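Local atomic coordinates of putative uncharacterized protein (Bacteroides thetaiotaomicron, PDB entry 2RBK), a protein that probably acts as a magnesium-dependent phosphatase of the haloacid dehalogenase superfamily, its active site binding a vanadate that mimics the phosphoryl-transfer intermediate. Residues 4-9 and 38-43; 209-214 and 228-233; 224-229 and 241-246. One frame throughout, in Å; residues are numbered along the deposited sequence.

Interaction 1: 4-9 and 38-43; sequences ALFFDI and KIFIAT. With MG (magnesium ion), chain B; VN4 (oxido(dioxo)vanadium), chain C.
F6 and F40 lie side by side on one face of a parallel strand pair, their rings offset with planes at 22° and little overlap, centroids 5.1 Å apart. F6 CB only just reaches A42 CB, at 4.5 Å; CD2 comes up to F40 CB at 3.6 Å; CE2 and CZ then sit against F40 CD1, which lies over one face of the F6 ring. F6 CG is anti to its own carbonyl carbon (chi1 -64°), and F40 has the same setting, which sends both rings the same way. A4 CB meets the F40 ring in its plane, 3.9 Å from CE1. A smaller alanine in place of F6 would probably leave one flank of the F40 ring without its neighbour and open a gap toward helix 188-199, where I192, I195 and I196 also touch F6. Strands 4-7 and 38-42 begin the Rossmann-like HAD core as a beta-alpha-beta unit joined through helix 23-34, their backbones bonded from L5 N to K38 O (2.8 Å) through to A42 N and F7 O. On the other face F7 CE1 reaches I39 CG2 at 4.0 Å. Beyond the strand ends, D8 binds magnesium through OD1, itself hydrogen-bonded to T12 OG1, and vanadium through OD2, the latter at 2.0 Å, while I9 N and T43 OG1 both donate to O1 of the vanadate, T43 OG1 at 2.8 Å.

Interaction 2: 209-214 and 228-233; sequences FGDGGN and MGQAKE. With MG (magnesium ion), chain B; VN4 (oxido(dioxo)vanadium), chain C.
M228 N donates to G210 O at 3.0 Å, with an N-H...O angle of 159° and the donor tilted 24° from the carbonyl plane, and this bond ties the end of strand 206-210 to the loop that follows strand 224-227. The loop then folds through a type I beta turn from M228 to A231, closed by A231 N on M228 O, which brings the A231 CA to within 4.9 Å of the D211 CA. Side chains fill in around this backbone. A231 CB rests against D211 O at 3.5 Å, and M228 CG lies 3.6 Å from G210 O and beside D211 CB before the rest of its chain bends away at chi2 and chi3. In one of its two conformers, Q230 NE2 approaches the same D211 CB from the turn and also bonds to G11 O. The D211 carboxylate divides its work: OD1 binds magnesium at 2.1 Å, whereas OD2 takes hydrogen bonds from two waters, one of them a magnesium ligand and the other bridging, for that conformer, to Q230 NE2. With chi1 at 73°, CG stands between the backbone N and the carbonyl carbon, which places the carboxylate beside the magnesium. A further water links D211 O to K232 N, at the N-cap of helix 233-238. Farther along, N214 ND2 donates to vanadate O3 at 2.9 Å and N214 OD1 accepts from a magnesium-bound water. This is the metal-binding loop of the HAD active site, set at the carboxyl end of strand 206-210 between strands 4-7 and 224-227, with helix 250-258 touching F209 and M228 through I251.

Interaction 3: 224-229 and 241-246; sequences IGVAMG and YVTAPI
V226 CG1 lies against T243 CG2 at 3.7 Å and also meets the edge of the Y241 ring near its plane, so one methyl serves two residues of segment 241-246. The setting is a beta-alpha-beta unit: strand 224-227 runs through helix 233-238 into the short parallel strand 241-242, the outermost strand on this side of the HAD core sheet. V226 and Y241 face helix 250-258, where A254 touches V226 and T243, and H257 and F258 pack on the Y241 ring, the first stacked and the second edge-to-face. A227 and V242 look to the other face, their CB and CG2 only loosely in contact. The backbones are joined by Y241 N to G225 O at 3.2 Å, A227 N to Y241 O at 2.9 Å and T243 N to A227 O at 2.9 Å, in the alternating pattern of parallel strands. T243 has OG1 anti to its backbone N (chi1 -163°), which leaves CG2 beside V226 and 3.5 Å from A227 O, while OG1 bonds to G250 O at the start of helix 250-258. Past the strands the chains stay together. The M228 sulfur comes alongside T243, SD to CG2, and the bend of its chain carries CE on to I246, where it meets CA at 3.7 Å and CB slightly farther off. G229 is pressed close to the 243-245 backbone; a side chain there would collide with T243 O, A244 C and P245 N. Its amide makes a weak hydrogen bond to A244 O, and its CA comes within 3.1 Å of T243 O.

Overall arrangement
All three interactions reach one mixed sheet, in which strands 38-42, 4-7, 206-210, 224-227 and 241-242 lie parallel in that order. Interaction 1 closes before the other two begin; interaction 2 starts on strand 206-210, and interaction 3 shares M228 and G229 with it. Centres of interactions 2 and 3 are 7 Å apart, and each is 14 Å from interaction 1. Interactions 1 and 2 meet through neighbouring strands 4-7 and 206-210 and share the magnesium and vanadate, so D8 and D211 close on the metal from adjacent strand ends. Interaction 3 carries the sheet to its edge, joined to interaction 2 by neighbouring strands 206-210 and 224-227 and probably also through Q230 and I246.

Interaction 1: 4-9 and 38-43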
loop_
_atom_site.group_PDB
_atom_site.type_symbol
_atom_site.label_atom_id
_atom_site.label_comp_id
_atom_site.label_asym_id
_atom_site.label_seq_id
_atom_site.Cartn_x
_atom_site.Cartn_y
_atom_site.Cartn_z
ATOM N N ALA A 4 0.135 -12.846 -13.073
ATOM C CA ALA A 4 0.043 -11.506 -12.492
ATOM C C ALA A 4 0.860 -11.461 -11.201
ATOM O O ALA A 4 0.680 -12.328 -10.340
ATOM C CB ALA A 4 -1.385 -11.127 -12.214
ATOM N N LEU A 5 1.724 -10.480 -11.105
ATOM C CA LEU A 5 2.557 -10.212 -9.917
ATOM C C LEU A 5 2.054 -8.946 -9.253
ATOM O O LEU A 5 1.827 -7.934 -9.935
ATOM C CB LEU A 5 3.992 -9.990 -10.332
ATOM C CG LEU A 5 4.648 -11.075 -11.223
ATOM C CD1 LEU A 5 6.071 -10.696 -11.520
ATOM C CD2 LEU A 5 4.546 -12.451 -10.579
ATOM N N PHE A 6 1.911 -8.963 -7.932
ATOM C CA PHE A 6 1.462 -7.840 -7.161
ATOM C C PHE A 6 2.514 -7.479 -6.118
ATOM O O PHE A 6 2.779 -8.285 -5.234
ATOM C CB PHE A 6 0.141 -8.153 -6.437
ATOM C CG PHE A 6 -0.963 -8.409 -7.430
ATOM C CD1 PHE A 6 -1.268 -9.667 -7.928
ATOM C CD2 PHE A 6 -1.718 -7.324 -7.899
ATOM C CE1 PHE A 6 -2.259 -9.844 -8.858
ATOM C CE2 PHE A 6 -2.715 -7.501 -8.843
ATOM C CZ PHE A 6 -2.992 -8.773 -9.300
ATOM N N PHE A 7 3.087 -6.293 -6.252
ATOM C CA PHE A 7 4.191 -5.855 -5.388
ATOM C C PHE A 7 3.758 -4.699 -4.491
ATOM O O PHE A 7 3.402 -3.625 -4.975
ATOM C CB PHE A 7 5.358 -5.366 -6.201
ATOM C CG PHE A 7 6.027 -6.421 -7.029
ATOM C CD1 PHE A 7 5.734 -6.593 -8.359
ATOM C CD2 PHE A 7 6.968 -7.287 -6.454
ATOM C CE1 PHE A 7 6.364 -7.564 -9.121
ATOM C CE2 PHE A 7 7.576 -8.262 -7.221
ATOM C CZ PHE A 7 7.284 -8.402 -8.553
ATOM N N ASP A 8 3.898 -4.902 -3.169
ATOM C CA ASP A 8 3.984 -3.764 -2.275
ATOM C C ASP A 8 5.190 -2.917 -2.641
ATOM O O ASP A 8 6.148 -3.396 -3.237
ATOM C CB ASP A 8 4.117 -4.287 -0.853
ATOM C CG ASP A 8 4.284 -3.245 0.184
ATOM O OD1 ASP A 8 5.227 -3.373 1.002
ATOM O OD2 ASP A 8 3.468 -2.281 0.207
ATOM N N ILE A 9 5.143 -1.625 -2.271
ATOM C CA ILE A 9 6.285 -0.757 -2.551
ATOM C C ILE A 9 7.233 -0.753 -1.326
ATOM O O ILE A 9 8.366 -1.256 -1.418
ATOM C CB ILE A 9 5.904 0.696 -2.895
ATOM C CG1 ILE A 9 4.990 0.756 -4.105
ATOM C CG2 ILE A 9 7.153 1.511 -3.068
ATOM C CD1 ILE A 9 4.425 2.159 -4.340
ATOM N N LYS A 38 2.204 -9.827 -16.095
ATOM C CA LYS A 38 1.660 -8.525 -15.783
ATOM C C LYS A 38 2.177 -8.148 -14.382
ATOM O O LYS A 38 2.155 -8.952 -13.465
ATOM C CB LYS A 38 0.148 -8.505 -15.839
ATOM C CG LYS A 38 -0.424 -8.907 -17.162
ATOM C CD LYS A 38 0.111 -8.273 -18.378
ATOM C CE LYS A 38 -0.723 -8.650 -19.586
ATOM N NZ LYS A 38 -0.122 -8.179 -20.802
ATOM N N ILE A 39 2.633 -6.894 -14.260
ATOM C CA ILE A 39 3.289 -6.414 -13.064
ATOM C C ILE A 39 2.495 -5.260 -12.469
ATOM O O ILE A 39 2.265 -4.233 -13.145
ATOM C CB ILE A 39 4.717 -5.948 -13.396
ATOM C CG1 ILE A 39 5.568 -7.124 -13.897
ATOM C CG2 ILE A 39 5.328 -5.214 -12.212
ATOM C CD1 ILE A 39 6.916 -6.752 -14.418
ATOM N N PHE A 40 2.005 -5.442 -11.263
ATOM C CA PHE A 40 1.120 -4.484 -10.622
ATOM C C PHE A 40 1.719 -4.037 -9.322
ATOM O O PHE A 40 2.351 -4.782 -8.558
ATOM C CB PHE A 40 -0.228 -5.135 -10.336
ATOM C CG PHE A 40 -0.889 -5.627 -11.604
ATOM C CD1 PHE A 40 -0.966 -6.971 -11.902
ATOM C CD2 PHE A 40 -1.374 -4.689 -12.506
ATOM C CE1 PHE A 40 -1.572 -7.359 -13.113
ATOM C CE2 PHE A 40 -1.965 -5.081 -13.706
ATOM C CZ PHE A 40 -2.031 -6.427 -14.016
ATOM N N ILE A 41 1.486 -2.767 -9.011
ATOM C CA ILE A 41 1.777 -2.174 -7.711
ATOM C C ILE A 41 0.599 -2.340 -6.801
ATOM O O ILE A 41 -0.542 -2.179 -7.264
ATOM C CB ILE A 41 2.134 -0.687 -7.914
ATOM C CG1 ILE A 41 3.396 -0.546 -8.788
ATOM C CG2 ILE A 41 2.261 0.059 -6.595
ATOM C CD1 ILE A 41 4.618 -1.204 -8.212
ATOM N N ALA A 42 0.826 -2.682 -5.534
ATOM C CA ALA A 42 -0.250 -2.824 -4.548
ATOM C C ALA A 42 0.248 -2.142 -3.290
ATOM O O ALA A 42 0.992 -2.734 -2.504
ATOM C CB ALA A 42 -0.641 -4.264 -4.348
ATOM N N THR A 43 -0.202 -0.883 -3.072
ATOM C CA THR A 43 0.348 -0.024 -2.039
ATOM C C THR A 43 -0.739 0.666 -1.239
ATOM O O THR A 43 -1.825 0.966 -1.712
ATOM C CB THR A 43 1.320 0.988 -2.687
ATOM O OG1 THR A 43 1.937 1.808 -1.697
ATOM C CG2 THR A 43 0.615 1.931 -3.658
HETATM MG MG MG B . 5.502 -2.493 2.841
HETATM V V VN4 C . 3.346 -0.409 0.958
HETATM O O1 VN4 C . 3.860 0.258 -0.477
HETATM O O2 VN4 C . 4.499 -0.808 2.227
HETATM O O3 VN4 C . 1.654 -0.217 1.648
HETATM O O HOH W 1 3.691 -3.306 3.509
HETATM O O HOH W 2 6.100 -1.778 4.702
HETATM O O HOH W 3 3.303 1.655 1.458
#

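Interaction 2: 209-214 and 228-233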
loop_
_atom_site.group_PDB
_atom_site.type_symbol
_atom_site.label_atom_id
_atom_site.label_comp_id
_atom_site.label_asym_id
_atom_site.label_seq_id
_atom_site.Cartn_x
_atom_site.Cartn_y
_atom_site.Cartn_z
ATOM N N PHE A 209 3.691 -10.082 -3.172
ATOM C CA PHE A 209 4.930 -9.836 -2.480
ATOM C C PHE A 209 4.721 -8.731 -1.467
ATOM O O PHE A 209 4.256 -7.653 -1.854
ATOM C CB PHE A 209 6.039 -9.418 -3.442
ATOM C CG PHE A 209 6.345 -10.387 -4.563
ATOM C CD1 PHE A 209 5.520 -10.478 -5.672
ATOM C CD2 PHE A 209 7.474 -11.183 -4.532
ATOM C CE1 PHE A 209 5.812 -11.319 -6.711
ATOM C CE2 PHE A 209 7.761 -12.053 -5.574
ATOM C CZ PHE A 209 6.940 -12.122 -6.680
ATOM N N GLY A 210 5.118 -8.956 -0.212
ATOM C CA GLY A 210 4.938 -7.911 0.794
ATOM C C GLY A 210 5.792 -8.121 1.997
ATOM O O GLY A 210 6.410 -9.170 2.216
ATOM N N ASP A 211 5.830 -7.061 2.823
ATOM C CA ASP A 211 6.617 -7.034 4.027
ATOM C C ASP A 211 5.820 -6.620 5.253
ATOM O O ASP A 211 6.450 -6.634 6.321
ATOM C CB ASP A 211 7.818 -6.048 3.951
ATOM C CG ASP A 211 7.360 -4.613 4.019
ATOM O OD1 ASP A 211 6.375 -4.306 3.305
ATOM O OD2 ASP A 211 7.944 -3.818 4.808
ATOM N N GLY A 212 4.568 -6.236 5.142
ATOM C CA GLY A 212 3.882 -5.526 6.241
ATOM C C GLY A 212 2.527 -6.088 6.552
ATOM O O GLY A 212 1.958 -6.884 5.797
ATOM N N GLY A 213 1.981 -5.637 7.699
ATOM C CA GLY A 213 0.681 -6.104 8.095
ATOM C C GLY A 213 -0.413 -5.811 7.073
ATOM O O GLY A 213 -1.322 -6.656 6.962
ATOM N N ASN A 214 -0.330 -4.726 6.339
ATOM C CA ASN A 214 -1.342 -4.415 5.348
ATOM C C ASN A 214 -1.210 -5.247 4.060
ATOM O O ASN A 214 -2.000 -5.065 3.150
ATOM C CB ASN A 214 -1.387 -2.926 4.995
ATOM C CG ASN A 214 -0.192 -2.404 4.198
ATOM O OD1 ASN A 214 0.898 -2.972 4.379
ATOM N ND2 ASN A 214 -0.335 -1.330 3.423
ATOM N N MET A 228 8.867 -10.813 2.470
ATOM C CA MET A 228 10.248 -10.392 2.514
ATOM C C MET A 228 10.922 -10.921 3.767
ATOM O O MET A 228 10.319 -11.081 4.814
ATOM C CB MET A 228 10.329 -8.855 2.443
ATOM C CG MET A 228 9.695 -8.230 1.231
ATOM S SD MET A 228 10.159 -8.979 -0.346
ATOM C CE MET A 228 11.827 -8.423 -0.507
ATOM N N GLY A 229 12.246 -11.142 3.694
ATOM C CA GLY A 229 12.962 -11.794 4.767
ATOM C C GLY A 229 12.916 -11.058 6.091
ATOM O O GLY A 229 13.056 -11.682 7.142
ATOM N N GLN A 230 12.827 -9.734 6.065
ATOM C CA GLN A 230 12.799 -8.916 7.293
ATOM C C GLN A 230 11.410 -8.674 7.862
ATOM O O GLN A 230 11.277 -7.952 8.855
ATOM C CB GLN A 230 13.514 -7.597 6.984
ATOM C CG GLN A 230 12.875 -6.612 6.054
ATOM C CD GLN A 230 12.647 -6.699 4.579
ATOM O OE1 GLN A 230 13.351 -7.518 3.973
ATOM N NE2 GLN A 230 11.738 -5.676 4.135
ATOM N N ALA A 231 10.392 -9.218 7.226
ATOM C CA ALA A 231 9.048 -9.016 7.727
ATOM C C ALA A 231 8.871 -9.632 9.115
ATOM O O ALA A 231 9.559 -10.578 9.497
ATOM C CB ALA A 231 8.098 -9.674 6.752
ATOM N N LYS A 232 7.918 -9.115 9.868
ATOM C CA LYS A 232 7.525 -9.693 11.164
ATOM C C LYS A 232 6.945 -11.090 10.939
ATOM O O LYS A 232 6.489 -11.476 9.876
ATOM C CB LYS A 232 6.563 -8.787 11.899
ATOM C CG LYS A 232 7.106 -7.424 12.253
ATOM C CD LYS A 232 8.289 -7.404 13.151
ATOM C CE LYS A 232 8.623 -5.942 13.604
ATOM N NZ LYS A 232 9.864 -5.980 14.378
ATOM N N GLU A 233 6.929 -11.835 12.043
ATOM C CA GLU A 233 6.528 -13.235 11.978
ATOM C C GLU A 233 5.094 -13.408 11.500
ATOM O O GLU A 233 4.854 -14.398 10.756
ATOM C CB GLU A 233 6.755 -13.872 13.366
ATOM C CG GLU A 233 6.738 -15.362 13.323
ATOM C CD GLU A 233 7.140 -15.975 14.642
ATOM O OE1 GLU A 233 7.659 -17.133 14.578
ATOM O OE2 GLU A 233 7.001 -15.409 15.738
HETATM MG MG MG B . 5.502 -2.493 2.841
HETATM V V VN4 C . 3.346 -0.409 0.958
HETATM O O1 VN4 C . 3.860 0.258 -0.477
HETATM O O2 VN4 C . 4.499 -0.808 2.227
HETATM O O3 VN4 C . 1.654 -0.217 1.648
HETATM O O HOH W 4 6.540 -6.744 8.980
HETATM O O HOH W 5 10.164 -4.426 6.146
HETATM O O HOH W 2 6.100 -1.778 4.702
HETATM O O HOH W 1 3.691 -3.306 3.509
HETATM O O HOH W 3 3.303 1.655 1.458
#

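Interaction 3: 224-229 and 241-246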
loop_
_atom_site.group_PDB
_atom_site.type_symbol
_atom_site.label_atom_id
_atom_site.label_comp_id
_atom_site.label_asym_id
_atom_site.label_seq_id
_atom_site.Cartn_x
_atom_site.Cartn_y
_atom_site.Cartn_z
ATOM N N ILE A 224 0.018 -17.579 -4.624
ATOM C CA ILE A 224 1.326 -17.691 -3.990
ATOM C C ILE A 224 1.618 -16.352 -3.351
ATOM O O ILE A 224 1.662 -15.341 -4.082
ATOM C CB ILE A 224 2.413 -18.115 -4.950
ATOM C CG1 ILE A 224 2.111 -19.480 -5.597
ATOM C CG2 ILE A 224 3.771 -18.105 -4.234
ATOM C CD1 ILE A 224 2.985 -19.819 -6.777
ATOM N N GLY A 225 1.851 -16.326 -2.062
ATOM C CA GLY A 225 2.256 -15.115 -1.342
ATOM C C GLY A 225 3.713 -15.214 -0.887
ATOM O O GLY A 225 4.091 -16.262 -0.314
ATOM N N VAL A 226 4.478 -14.201 -1.156
ATOM C CA VAL A 226 5.870 -14.126 -0.803
ATOM C C VAL A 226 6.099 -13.007 0.218
ATOM O O VAL A 226 5.801 -11.849 -0.058
ATOM C CB VAL A 226 6.735 -13.841 -2.068
ATOM C CG1 VAL A 226 8.190 -13.625 -1.661
ATOM C CG2 VAL A 226 6.562 -14.947 -3.069
ATOM N N ALA A 227 6.673 -13.369 1.368
ATOM C CA ALA A 227 7.061 -12.383 2.395
ATOM C C ALA A 227 8.523 -12.089 2.310
ATOM O O ALA A 227 9.361 -12.964 2.125
ATOM C CB ALA A 227 6.765 -12.912 3.807
ATOM N N MET A 228 8.867 -10.813 2.470
ATOM C CA MET A 228 10.248 -10.392 2.514
ATOM C C MET A 228 10.922 -10.921 3.767
ATOM O O MET A 228 10.319 -11.081 4.814
ATOM C CB MET A 228 10.329 -8.855 2.443
ATOM C CG MET A 228 9.695 -8.230 1.231
ATOM S SD MET A 228 10.159 -8.979 -0.346
ATOM C CE MET A 228 11.827 -8.423 -0.507
ATOM N N GLY A 229 12.246 -11.142 3.694
ATOM C CA GLY A 229 12.962 -11.794 4.767
ATOM C C GLY A 229 12.916 -11.058 6.091
ATOM O O GLY A 229 13.056 -11.682 7.142
ATOM N N TYR A 241 5.817 -18.525 1.110
ATOM C CA TYR A 241 7.230 -18.562 0.892
ATOM C C TYR A 241 7.870 -17.324 1.526
ATOM O O TYR A 241 7.329 -16.239 1.263
ATOM C CB TYR A 241 7.548 -18.652 -0.598
ATOM C CG TYR A 241 8.983 -18.762 -0.987
ATOM C CD1 TYR A 241 9.620 -19.990 -0.966
ATOM C CD2 TYR A 241 9.709 -17.675 -1.369
ATOM C CE1 TYR A 241 10.930 -20.050 -1.330
ATOM C CE2 TYR A 241 11.045 -17.721 -1.771
ATOM C CZ TYR A 241 11.646 -18.937 -1.727
ATOM O OH TYR A 241 12.967 -19.054 -2.112
ATOM N N VAL A 242 8.948 -17.485 2.235
ATOM C CA VAL A 242 9.691 -16.344 2.791
ATOM C C VAL A 242 10.988 -16.236 2.015
ATOM O O VAL A 242 11.802 -17.187 2.021
ATOM C CB VAL A 242 9.932 -16.506 4.290
ATOM C CG1 VAL A 242 10.723 -15.317 4.830
ATOM C CG2 VAL A 242 8.642 -16.706 5.067
ATOM N N THR A 243 11.189 -15.115 1.325
ATOM C CA THR A 243 12.411 -14.895 0.608
ATOM C C THR A 243 13.479 -14.222 1.459
ATOM O O THR A 243 13.257 -13.979 2.652
ATOM C CB THR A 243 12.062 -14.151 -0.713
ATOM O OG1 THR A 243 13.178 -14.278 -1.589
ATOM C CG2 THR A 243 11.637 -12.706 -0.519
ATOM N N ALA A 244 14.618 -13.919 0.836
ATOM C CA ALA A 244 15.688 -13.220 1.499
ATOM C C ALA A 244 15.252 -11.800 1.855
ATOM O O ALA A 244 14.258 -11.273 1.302
ATOM C CB ALA A 244 16.892 -13.175 0.585
ATOM N N PRO A 245 16.003 -11.118 2.703
ATOM C CA PRO A 245 15.791 -9.696 2.894
ATOM C C PRO A 245 15.836 -8.898 1.612
ATOM O O PRO A 245 16.522 -9.279 0.646
ATOM C CB PRO A 245 16.928 -9.269 3.866
ATOM C CG PRO A 245 17.207 -10.564 4.616
ATOM C CD PRO A 245 17.083 -11.645 3.569
ATOM N N ILE A 246 15.158 -7.750 1.622
ATOM C CA ILE A 246 15.060 -6.931 0.417
ATOM C C ILE A 246 16.416 -6.616 -0.167
ATOM O O ILE A 246 16.617 -6.694 -1.382
ATOM C CB ILE A 246 14.237 -5.651 0.710
ATOM C CG1 ILE A 246 14.073 -4.853 -0.593
ATOM C CG2 ILE A 246 14.772 -4.794 1.832
ATOM C CD1 ILE A 246 13.089 -3.755 -0.503
#